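Local coordinates for protein kinase A regulatory subunit (Trypanosoma cruzi, PDB 6HYI), which binds the nucleoside inosine in its cyclic-nucleotide-binding folds and probably acts as the regulatory subunit of a protein kinase A, at residues R243-V248 with G294-S299. Sequence-based numbering, arbitrary orientation.
With NOS (inosine), chain C.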
loop_
_atom_site.group_PDB
_atom_site.type_symbol
_atom_site.label_atom_id
_atom_site.label_comp_id
_atom_site.label_asym_id
_atom_site.label_seq_id
_atom_site.Cartn_x
_atom_site.Cartn_y
_atom_site.Cartn_z
ATOM N N ARG A 243 4.168 -12.985 14.590
ATOM C CA ARG A 243 4.303 -11.826 15.457
ATOM C C ARG A 243 5.758 -11.373 15.491
ATOM O O ARG A 243 6.674 -12.092 15.078
ATOM C CB ARG A 243 3.789 -12.167 16.854
ATOM C CG ARG A 243 2.310 -12.520 16.852
ATOM C CD ARG A 243 1.808 -12.823 18.259
ATOM N NE ARG A 243 1.612 -11.638 19.095
ATOM C CZ ARG A 243 0.501 -10.905 19.118
ATOM N NH1 ARG A 243 -0.522 -11.188 18.323
ATOM N NH2 ARG A 243 0.415 -9.862 19.934
ATOM N N THR A 244 5.975 -10.143 15.961
ATOM C CA THR A 244 7.324 -9.605 15.882
ATOM C C THR A 244 8.266 -10.390 16.780
ATOM O O THR A 244 7.897 -10.869 17.859
ATOM C CB THR A 244 7.363 -8.131 16.274
ATOM O OG1 THR A 244 6.913 -7.998 17.623
ATOM C CG2 THR A 244 6.470 -7.297 15.352
ATOM N N VAL A 245 9.506 -10.510 16.315
ATOM C CA VAL A 245 10.518 -11.324 16.967
ATOM C C VAL A 245 11.692 -10.497 17.459
ATOM O O VAL A 245 12.715 -11.051 17.859
ATOM C CB VAL A 245 10.973 -12.495 16.076
ATOM C CG1 VAL A 245 9.773 -13.415 15.741
ATOM C CG2 VAL A 245 11.634 -11.984 14.827
ATOM N N ALA A 246 11.555 -9.181 17.469
ATOM C CA ALA A 246 12.584 -8.317 18.005
ATOM C C ALA A 246 11.933 -6.991 18.341
ATOM O O ALA A 246 10.900 -6.621 17.762
ATOM C CB ALA A 246 13.708 -8.110 16.988
ATOM N N ASP A 247 12.543 -6.282 19.284
ATOM C CA ASP A 247 12.290 -4.860 19.426
ATOM C C ASP A 247 13.117 -4.109 18.400
ATOM O O ASP A 247 14.189 -4.560 17.986
ATOM C CB ASP A 247 12.766 -4.367 20.789
ATOM C CG ASP A 247 12.161 -5.127 21.937
ATOM O OD1 ASP A 247 10.918 -5.133 22.059
ATOM O OD2 ASP A 247 12.938 -5.708 22.728
ATOM N N VAL A 248 12.634 -2.939 18.002
ATOM C CA VAL A 248 13.440 -2.001 17.234
ATOM C C VAL A 248 13.372 -0.680 17.974
ATOM O O VAL A 248 12.275 -0.156 18.211
ATOM C CB VAL A 248 12.958 -1.844 15.784
ATOM C CG1 VAL A 248 13.848 -0.861 15.057
ATOM C CG2 VAL A 248 12.972 -3.200 15.068
ATOM N N GLY A 294 11.335 -22.440 15.519
ATOM C CA GLY A 294 9.904 -22.325 15.732
ATOM C C GLY A 294 9.512 -21.359 16.828
ATOM O O GLY A 294 8.504 -21.578 17.500
ATOM N N ALA A 295 10.258 -20.271 17.004
ATOM C CA ALA A 295 10.143 -19.420 18.183
ATOM C C ALA A 295 9.115 -18.300 18.053
ATOM O O ALA A 295 9.065 -17.423 18.923
ATOM C CB ALA A 295 11.514 -18.861 18.565
ATOM N N ALA A 296 8.276 -18.319 17.024
ATOM C CA ALA A 296 7.306 -17.255 16.814
ATOM C C ALA A 296 5.952 -17.862 16.491
ATOM O O ALA A 296 5.865 -18.956 15.925
ATOM C CB ALA A 296 7.722 -16.338 15.669
ATOM N N GLN A 297 4.894 -17.154 16.864
ATOM C CA GLN A 297 3.558 -17.648 16.583
ATOM C C GLN A 297 2.926 -16.870 15.438
ATOM O O GLN A 297 3.369 -15.769 15.087
ATOM C CB GLN A 297 2.637 -17.613 17.811
ATOM C CG GLN A 297 2.059 -16.259 18.109
ATOM C CD GLN A 297 1.193 -16.237 19.369
ATOM O OE1 GLN A 297 1.592 -15.670 20.399
ATOM N NE2 GLN A 297 0.020 -16.803 19.291
ATOM N N PRO A 298 1.900 -17.439 14.808
ATOM C CA PRO A 298 1.335 -16.823 13.605
ATOM C C PRO A 298 0.701 -15.470 13.868
ATOM O O PRO A 298 0.313 -15.121 14.986
ATOM C CB PRO A 298 0.262 -17.828 13.173
ATOM C CG PRO A 298 0.744 -19.143 13.725
ATOM C CD PRO A 298 1.342 -18.782 15.062
ATOM N N SER A 299 0.610 -14.708 12.777
ATOM C CA SER A 299 -0.108 -13.446 12.716
ATOM C C SER A 299 -0.372 -13.175 11.242
ATOM O O SER A 299 0.562 -13.217 10.439
ATOM C CB SER A 299 0.776 -12.335 13.279
ATOM O OG SER A 299 0.275 -11.049 12.930
HETATM N N9 NOS C . 14.508 -8.076 12.648
HETATM C C4 NOS C . 15.657 -8.205 12.172
HETATM N N3 NOS C . 16.487 -7.434 11.488
HETATM C C2 NOS C . 17.711 -7.913 11.154
HETATM N N1 NOS C . 18.103 -9.168 11.494
HETATM C C6 NOS C . 17.302 -9.969 12.161
HETATM O O6 NOS C . 17.699 -11.081 12.422
HETATM C C5 NOS C . 16.065 -9.491 12.519
HETATM N N7 NOS C . 14.956 -10.039 13.244
HETATM C C8 NOS C . 14.016 -9.057 13.252
HETATM C "C5'" NOS C . 10.571 -7.105 14.140
HETATM O "O5'" NOS C . 10.762 -8.503 14.268
HETATM C "C4'" NOS C . 11.467 -6.528 13.077
HETATM O "O4'" NOS C . 12.860 -6.560 13.523
HETATM C "C1'" NOS C . 13.668 -6.900 12.452
HETATM C "C2'" NOS C . 12.843 -6.878 11.198
HETATM O "O2'" NOS C . 12.763 -5.562 10.657
HETATM C "C3'" NOS C . 11.500 -7.289 11.761
HETATM O "O3'" NOS C . 10.415 -6.995 10.905
HETATM O O HOH W 1 -1.067 -13.095 16.366
#
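R243 and Q297 lie side by side and point the same way, touching through their aliphatic parts: CD of R243 packs against CG of Q297 at 3.4 Å. Beyond them the flat groups do not stack, for the guanidinium and amide planes stand 55° apart and Q297 OE1 approaches obliquely. Q297 reaches the arginine because its CG sits between backbone N and carbonyl carbon (chi1 80°) and the chain then runs straight on. At the backbone the two segments are joined by a hydrogen bond that R243 N donates to Q297 O over 2.9 Å. A bend at chi3 (76°) turns the guanidinium of R243 so that NH1 meets a water in its plane at 2.8 Å; the water in turn donates to P298 O, while NE is bonded to G196 O. The setting is the second cyclic-nucleotide-binding domain, a cupin-type beta-roll, where residues 243-248 lead into strand 247-250 beside the inosine and residues 294-299 begin with G294, whose positive phi closes helix 285-293 in a Schellman motif. V245 uses its two methyls differently: CG1 of V245 meets CB of A296 at 3.6 Å. CG2 of V245 lies against O5' of the inosine, to which V245 N donates a hydrogen bond over 3.1 Å. Y287 and V290 of helix 285-293 also touch this valine. CB of S299 also packs on CG of R243 at 3.9 Å, while OG of S299 is hydrogen-bonded to E198 O.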